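Local coordinates for protein LRIM1 (Anopheles gambiae, PDB 3O53) that regulates complement-like immunity in the mosquito as a heterodimer with APL1C, the chain here being its leucine-rich repeat domain, at residues L203-M206 with G207-F210; L233-S236 with Q237-H241; N247-H250 with C251-R255. All coordinates share one frame; numbering follows the deposited sequence.

Contact 1 of 3, residues L203-M206 with G207-F210; sequences LAFM and GPEF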
loop_
_atom_site.group_PDB
_atom_site.type_symbol
_atom_site.label_atom_id
_atom_site.label_comp_id
_atom_site.label_asym_id
_atom_site.label_seq_id
_atom_site.Cartn_x
_atom_site.Cartn_y
_atom_site.Cartn_z
ATOM N N LEU A 203 -13.171 -9.682 0.421
ATOM C CA LEU A 203 -13.171 -10.614 -0.713
ATOM C C LEU A 203 -13.930 -11.910 -0.436
ATOM O O LEU A 203 -13.836 -12.469 0.650
ATOM C CB LEU A 203 -11.737 -10.957 -1.106
ATOM C CG LEU A 203 -10.944 -9.838 -1.791
ATOM C CD1 LEU A 203 -9.460 -10.207 -1.862
ATOM C CD2 LEU A 203 -11.495 -9.576 -3.183
ATOM N N ALA A 204 -14.662 -12.387 -1.439
ATOM C CA ALA A 204 -15.406 -13.643 -1.348
ATOM C C ALA A 204 -14.783 -14.764 -2.191
ATOM O O ALA A 204 -15.045 -15.931 -1.947
ATOM C CB ALA A 204 -16.861 -13.413 -1.794
ATOM N N PHE A 205 -13.990 -14.409 -3.201
ATOM C CA PHE A 205 -13.426 -15.407 -4.115
ATOM C C PHE A 205 -11.941 -15.140 -4.339
ATOM O O PHE A 205 -11.558 -14.065 -4.787
ATOM C CB PHE A 205 -14.165 -15.371 -5.463
ATOM C CG PHE A 205 -13.690 -16.404 -6.456
ATOM C CD1 PHE A 205 -13.381 -17.694 -6.048
ATOM C CD2 PHE A 205 -13.589 -16.094 -7.807
ATOM C CE1 PHE A 205 -12.959 -18.653 -6.969
ATOM C CE2 PHE A 205 -13.172 -17.048 -8.731
ATOM C CZ PHE A 205 -12.854 -18.331 -8.304
ATOM N N MET A 206 -11.103 -16.115 -4.014
ATOM C CA MET A 206 -9.681 -15.999 -4.293
ATOM C C MET A 206 -9.446 -16.581 -5.681
ATOM O O MET A 206 -9.184 -17.774 -5.831
ATOM C CB MET A 206 -8.868 -16.738 -3.221
ATOM C CG MET A 206 -7.368 -16.639 -3.387
ATOM S SD MET A 206 -6.516 -17.411 -1.991
ATOM C CE MET A 206 -4.794 -17.064 -2.385
ATOM N N GLY A 207 -9.561 -15.734 -6.700
ATOM C CA GLY A 207 -9.674 -16.202 -8.073
ATOM C C GLY A 207 -8.355 -16.342 -8.810
ATOM O O GLY A 207 -7.295 -16.248 -8.203
ATOM N N PRO A 208 -8.422 -16.570 -10.132
ATOM C CA PRO A 208 -7.259 -16.814 -11.003
ATOM C C PRO A 208 -6.292 -15.643 -11.053
ATOM O O PRO A 208 -5.123 -15.820 -11.374
ATOM C CB PRO A 208 -7.887 -17.031 -12.387
ATOM C CG PRO A 208 -9.284 -17.443 -12.105
ATOM C CD PRO A 208 -9.691 -16.695 -10.871
ATOM N N GLU A 209 -6.791 -14.455 -10.744
ATOM C CA GLU A 209 -5.957 -13.265 -10.657
ATOM C C GLU A 209 -4.783 -13.481 -9.696
ATOM O O GLU A 209 -3.740 -12.838 -9.822
ATOM C CB GLU A 209 -6.800 -12.074 -10.190
ATOM C CG GLU A 209 -7.436 -12.250 -8.811
ATOM C CD GLU A 209 -8.803 -12.943 -8.841
ATOM O OE1 GLU A 209 -9.232 -13.415 -9.920
ATOM O OE2 GLU A 209 -9.456 -12.997 -7.770
ATOM N N PHE A 210 -4.945 -14.390 -8.741
ATOM C CA PHE A 210 -3.915 -14.588 -7.729
ATOM C C PHE A 210 -2.711 -15.380 -8.243
ATOM O O PHE A 210 -1.714 -15.535 -7.540
ATOM C CB PHE A 210 -4.518 -15.186 -6.451
ATOM C CG PHE A 210 -5.214 -14.154 -5.603
ATOM C CD1 PHE A 210 -4.502 -13.401 -4.675
ATOM C CD2 PHE A 210 -6.566 -13.892 -5.776
ATOM C CE1 PHE A 210 -5.137 -12.420 -3.902
ATOM C CE2 PHE A 210 -7.208 -12.919 -5.012
ATOM C CZ PHE A 210 -6.489 -12.176 -4.077
HETATM O O HOH W 1 -11.408 -11.640 -6.249
#
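Met206 sets CG over the ring of Phe210, and the two form the tightly packed half of a turn that follows the consensus stretch of a leucine-rich repeat. The methionine CG sits over one face of that ring, 4.1 Å from the Phe210 centroid and nearer the rim than the middle, while the sulfur SD stands higher above the same ring at 5.2 Å, a Met-aromatic contact at a distance. With CG anti to the backbone N (chi1 -178°) and the chain extended beyond it, the thioether runs away from the backbone and crosses the phenyl group at about a right angle. Leu203 arrives from the opposite direction and places CD1 near the plane of the ring, at its edge, 4.2 Å from Phe210 CZ. Gly207 O lies in the ring plane at another part of the rim, beside CD2. Leu198, earlier in the same repeat, and Leu221, of the next one, pack on Phe210 as well, so this half belongs to the hydrophobic core of the solenoid.

The half nearer solvent is built differently. Phe205, partly exposed, bends its ring over Gly207, whose CA lies 3.9 Å from the Phe205 centroid in a CH-pi contact, and Pro208 CD meets the same ring obliquely and more loosely, 4.1 Å from Phe205 CE2. Between the two halves lie the polar groups. The chain of Glu209 is bent at chi2 (-88°), folding its carboxylate back onto the start of the turn, where one water may bridge Phe205 O and Glu209 OE2. A firmer grip on the buried carboxylate comes from the backbone: Gly207 N donates to Glu209 OE2 over 2.9 Å in a bent bond (134°), reaching the oxygen from well above the carboxylate plane.

Contact 2 of 3, residues L233-S236 with Q237-H241; sequences LRFS and QNLEH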
loop_
_atom_site.group_PDB
_atom_site.type_symbol
_atom_site.label_atom_id
_atom_site.label_comp_id
_atom_site.label_asym_id
_atom_site.label_seq_id
_atom_site.Cartn_x
_atom_site.Cartn_y
_atom_site.Cartn_z
ATOM N N LEU A 233 -4.918 -22.378 -9.071
ATOM C CA LEU A 233 -3.835 -21.583 -8.511
ATOM C C LEU A 233 -2.677 -22.480 -8.074
ATOM O O LEU A 233 -2.892 -23.551 -7.517
ATOM C CB LEU A 233 -4.337 -20.779 -7.305
ATOM C CG LEU A 233 -5.249 -19.580 -7.568
ATOM C CD1 LEU A 233 -5.711 -18.988 -6.238
ATOM C CD2 LEU A 233 -4.526 -18.519 -8.415
ATOM N N ARG A 234 -1.455 -22.029 -8.329
ATOM C CA ARG A 234 -0.259 -22.723 -7.880
ATOM C C ARG A 234 0.713 -21.720 -7.269
ATOM O O ARG A 234 0.959 -20.662 -7.838
ATOM C CB ARG A 234 0.425 -23.419 -9.060
ATOM C CG ARG A 234 -0.435 -24.437 -9.780
ATOM C CD ARG A 234 -0.611 -25.718 -8.976
ATOM N NE ARG A 234 -1.345 -26.720 -9.746
ATOM C CZ ARG A 234 -2.672 -26.823 -9.775
ATOM N NH1 ARG A 234 -3.431 -25.994 -9.069
ATOM N NH2 ARG A 234 -3.248 -27.760 -10.511
ATOM N N PHE A 235 1.265 -22.045 -6.108
ATOM C CA PHE A 235 2.317 -21.221 -5.534
ATOM C C PHE A 235 3.668 -21.912 -5.666
ATOM O O PHE A 235 3.739 -23.065 -6.068
ATOM C CB PHE A 235 1.984 -20.872 -4.082
ATOM C CG PHE A 235 0.819 -19.924 -3.963
ATOM C CD1 PHE A 235 1.029 -18.555 -3.934
ATOM C CD2 PHE A 235 -0.485 -20.402 -3.938
ATOM C CE1 PHE A 235 -0.040 -17.673 -3.851
ATOM C CE2 PHE A 235 -1.563 -19.521 -3.859
ATOM C CZ PHE A 235 -1.336 -18.157 -3.813
ATOM N N SER A 236 4.730 -21.188 -5.334
ATOM C CA SER A 236 6.093 -21.660 -5.519
ATOM C C SER A 236 6.716 -22.072 -4.196
ATOM O O SER A 236 6.110 -21.921 -3.137
ATOM C CB SER A 236 6.947 -20.554 -6.139
ATOM O OG SER A 236 7.230 -19.546 -5.182
ATOM N N GLN A 237 7.942 -22.578 -4.266
ATOM C CA GLN A 237 8.677 -22.982 -3.074
ATOM C C GLN A 237 9.137 -21.784 -2.253
ATOM O O GLN A 237 9.631 -21.949 -1.143
ATOM C CB GLN A 237 9.894 -23.832 -3.452
ATOM C CG GLN A 237 9.660 -25.326 -3.319
ATOM C CD GLN A 237 10.949 -26.100 -3.132
ATOM O OE1 GLN A 237 12.008 -25.517 -2.900
ATOM N NE2 GLN A 237 10.864 -27.420 -3.225
ATOM N N ASN A 238 8.996 -20.583 -2.810
ATOM C CA ASN A 238 9.329 -19.357 -2.089
ATOM C C ASN A 238 8.402 -19.123 -0.907
ATOM O O ASN A 238 8.769 -18.472 0.067
ATOM C CB ASN A 238 9.227 -18.149 -3.019
ATOM C CG ASN A 238 10.317 -18.123 -4.055
ATOM O OD1 ASN A 238 11.384 -18.699 -3.862
ATOM N ND2 ASN A 238 10.061 -17.443 -5.168
ATOM N N LEU A 239 7.188 -19.643 -1.009
ATOM C CA LEU A 239 6.147 -19.360 -0.034
ATOM C C LEU A 239 6.548 -19.825 1.370
ATOM O O LEU A 239 6.839 -20.995 1.577
ATOM C CB LEU A 239 4.854 -20.043 -0.476
ATOM C CG LEU A 239 3.584 -19.718 0.309
ATOM C CD1 LEU A 239 3.098 -18.305 -0.018
ATOM C CD2 LEU A 239 2.498 -20.747 0.009
ATOM N N GLU A 240 6.567 -18.899 2.330
ATOM C CA GLU A 240 6.889 -19.225 3.727
ATOM C C GLU A 240 5.767 -18.816 4.693
ATOM O O GLU A 240 5.744 -19.243 5.840
ATOM C CB GLU A 240 8.164 -18.510 4.157
ATOM C CG GLU A 240 9.369 -18.763 3.276
ATOM C CD GLU A 240 10.568 -17.915 3.681
ATOM O OE1 GLU A 240 10.421 -17.072 4.594
ATOM O OE2 GLU A 240 11.654 -18.090 3.084
ATOM N N HIS A 241 4.848 -17.971 4.237
ATOM C CA HIS A 241 3.805 -17.440 5.114
ATOM C C HIS A 241 2.521 -17.328 4.300
ATOM O O HIS A 241 2.480 -16.655 3.270
ATOM C CB HIS A 241 4.234 -16.079 5.692
ATOM C CG HIS A 241 3.194 -15.416 6.549
ATOM N ND1 HIS A 241 3.310 -15.319 7.921
ATOM C CD2 HIS A 241 2.028 -14.803 6.228
ATOM C CE1 HIS A 241 2.263 -14.676 8.410
ATOM N NE2 HIS A 241 1.465 -14.358 7.404
#
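Ser236 OG reaches over the head of a type I beta turn to the amide of Asn238, and the serine hydroxyl braces the turn. It is tucked between its own N and C (chi1 74°), which swings it over the bend to accept that amide: the N-to-OG distance from Asn238 to Ser236 is 3.1 Å. That bond makes an ST turn; the type I turn itself is closed by Leu239 N donating to Ser236 O at 3.3 Å, a nearly straight bond (164°) whose donor stands above the carbonyl plane. One residue therefore holds the two successive amides of the bend. The side chain of Asn238 stays alongside, its CB 3.3 Å from Ser236 OG, and its ND2 finds a partner in Gly215 O of the preceding repeat.

Beneath the polar head the apolar groups turn inward. Phe235 and Leu239 each set out toward the other's segment, and Leu239 CG, anti to its N (chi1 -172°), brings CD2 to Phe235 CB at 4.1 Å. CD2 meets the phenyl ring obliquely, so the two close the base of the turn by packing, without a stack. Together they rest on Val264 of helix 262-276; Phe235 further touches Phe257 of helix 251-259 and Met206 of strand 205-206, and the chain then enters strand 241-243, where the His241 ring stacks on Trp218 of the neighbouring strand 218-220.

Contact 3 of 3, residues N247-H250 with C251-R255; sequences NGFH and CGTLR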
loop_
_atom_site.group_PDB
_atom_site.type_symbol
_atom_site.label_atom_id
_atom_site.label_comp_id
_atom_site.label_asym_id
_atom_site.label_seq_id
_atom_site.Cartn_x
_atom_site.Cartn_y
_atom_site.Cartn_z
ATOM N N ASN A 247 -11.933 -16.663 7.412
ATOM C CA ASN A 247 -12.819 -16.623 6.258
ATOM C C ASN A 247 -14.032 -17.560 6.443
ATOM O O ASN A 247 -14.358 -17.913 7.565
ATOM C CB ASN A 247 -12.009 -16.921 5.003
ATOM C CG ASN A 247 -11.134 -15.741 4.603
ATOM O OD1 ASN A 247 -11.647 -14.675 4.283
ATOM N ND2 ASN A 247 -9.811 -15.919 4.646
ATOM N N GLY A 248 -14.708 -17.939 5.363
ATOM C CA GLY A 248 -15.864 -18.826 5.467
ATOM C C GLY A 248 -15.855 -19.889 4.386
ATOM O O GLY A 248 -16.793 -19.997 3.605
ATOM N N PHE A 249 -14.790 -20.683 4.341
ATOM C CA PHE A 249 -14.556 -21.585 3.217
ATOM C C PHE A 249 -15.554 -22.730 3.128
ATOM O O PHE A 249 -15.995 -23.258 4.141
ATOM C CB PHE A 249 -13.162 -22.208 3.318
ATOM C CG PHE A 249 -12.050 -21.247 3.059
ATOM C CD1 PHE A 249 -11.896 -20.666 1.812
ATOM C CD2 PHE A 249 -11.138 -20.945 4.059
ATOM C CE1 PHE A 249 -10.866 -19.782 1.571
ATOM C CE2 PHE A 249 -10.103 -20.056 3.825
ATOM C CZ PHE A 249 -9.967 -19.472 2.580
ATOM N N HIS A 250 -15.882 -23.118 1.900
ATOM C CA HIS A 250 -16.515 -24.399 1.644
ATOM C C HIS A 250 -15.422 -25.458 1.698
ATOM O O HIS A 250 -14.368 -25.291 1.086
ATOM C CB HIS A 250 -17.193 -24.378 0.267
ATOM C CG HIS A 250 -17.422 -25.734 -0.326
ATOM N ND1 HIS A 250 -18.113 -26.730 0.330
ATOM C CD2 HIS A 250 -17.077 -26.248 -1.530
ATOM C CE1 HIS A 250 -18.170 -27.803 -0.438
ATOM N NE2 HIS A 250 -17.549 -27.537 -1.572
ATOM N N CYS A 251 -15.651 -26.536 2.442
ATOM C CA CYS A 251 -14.632 -27.571 2.604
ATOM C C CYS A 251 -14.109 -28.068 1.265
ATOM O O CYS A 251 -12.903 -28.238 1.089
ATOM C CB CYS A 251 -15.180 -28.746 3.417
ATOM S SG CYS A 251 -15.358 -28.370 5.167
ATOM N N GLY A 252 -15.011 -28.292 0.318
ATOM C CA GLY A 252 -14.616 -28.773 -0.990
ATOM C C GLY A 252 -13.563 -27.890 -1.632
ATOM O O GLY A 252 -12.680 -28.382 -2.330
ATOM N N THR A 253 -13.641 -26.580 -1.410
ATOM C CA THR A 253 -12.715 -25.683 -2.087
ATOM C C THR A 253 -11.307 -25.850 -1.507
ATOM O O THR A 253 -10.316 -25.795 -2.234
ATOM C CB THR A 253 -13.181 -24.217 -2.018
ATOM O OG1 THR A 253 -12.700 -23.509 -3.167
ATOM C CG2 THR A 253 -12.684 -23.531 -0.734
ATOM N N LEU A 254 -11.219 -26.075 -0.200
ATOM C CA LEU A 254 -9.928 -26.339 0.427
ATOM C C LEU A 254 -9.370 -27.690 -0.030
ATOM O O LEU A 254 -8.199 -27.798 -0.378
ATOM C CB LEU A 254 -10.051 -26.299 1.950
ATOM C CG LEU A 254 -10.392 -24.922 2.526
ATOM C CD1 LEU A 254 -10.731 -25.027 3.993
ATOM C CD2 LEU A 254 -9.233 -23.950 2.308
ATOM N N ARG A 255 -10.204 -28.721 -0.046
ATOM C CA ARG A 255 -9.740 -30.026 -0.499
ATOM C C ARG A 255 -9.180 -29.925 -1.920
ATOM O O ARG A 255 -8.090 -30.414 -2.191
ATOM C CB ARG A 255 -10.860 -31.064 -0.441
ATOM C CG ARG A 255 -10.423 -32.473 -0.850
ATOM C CD ARG A 255 -11.586 -33.451 -0.801
ATOM N NE ARG A 255 -12.827 -32.846 -1.279
ATOM C CZ ARG A 255 -13.095 -32.586 -2.556
ATOM N NH1 ARG A 255 -12.208 -32.875 -3.498
ATOM N NH2 ARG A 255 -14.253 -32.033 -2.892
#
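The ring of Phe249 is packed on both faces: Leu254 CD2 lies over one, 4.0 Å from the Phe249 centroid and 15° off the normal, and Asn247 CB covers the opposite one, each nearer the ring's margin than its middle. Thr253 CG2 reaches the ring obliquely, 3.9 Å from Phe249 CD1. The imidazole of His250 is flat against the first turn of helix 251-259, with Gly252 N 3.2 Å above the His250 ring plane, over its centre, and Gly252 CA beside it in a CH-pi contact, 3.6 Å from the centroid. Having its CG anti to the backbone N (chi1 158°) folds the histidine ring over this backbone, which comes so close because Gly252 carries no side chain.

His250 is the N-cap, and its carbonyl O serves the helix start: Thr253 N donates to it at 2.9 Å from above the carbonyl plane, and Leu254 N adds a weak bond at 3.5 Å. Thr253 turns CG2 toward the same oxygen, while its OG1 bonds to Ile229 N in strand 228-229. Asn247 ties the last repeat to the one before through Leu226 N and Leu221 O, the role of the asparagine in the leucine-rich repeat consensus, and Cys251 is disulfide-bonded to Cys296, much as in the cysteine-rich C-terminal caps of extracellular repeat proteins.

Leu299 N donating to His250 ND1 is consistent with a neutral ring protonated on NE2. The amino end of the helix beneath the ring, and Arg255 NH2 at 5.7 Å from His250 NE2, albeit in a poorly ordered side chain, would both tend to disfavour a charged imidazole.

Overall arrangement
The three contacts follow in series along the chain, all on one side of its centre, at the C-terminal end of the leucine-rich repeat solenoid. Contact 1 lies at strand 205-206, paired with strand 228-229; contact 2 turns the chain into strand 241-243; contact 3 starts the helix that follows it. Centres are about 16 Å apart for contacts 1 and 2, about 13 Å for 1 and 3, and about 19 Å for 2 and 3. Only the first pair touches, Leu233 CD2 coming within 3.6 Å of Phe210 C. Successive repeats thus share a core, which helices 251-259 and 262-276 then close off at the end of the domain.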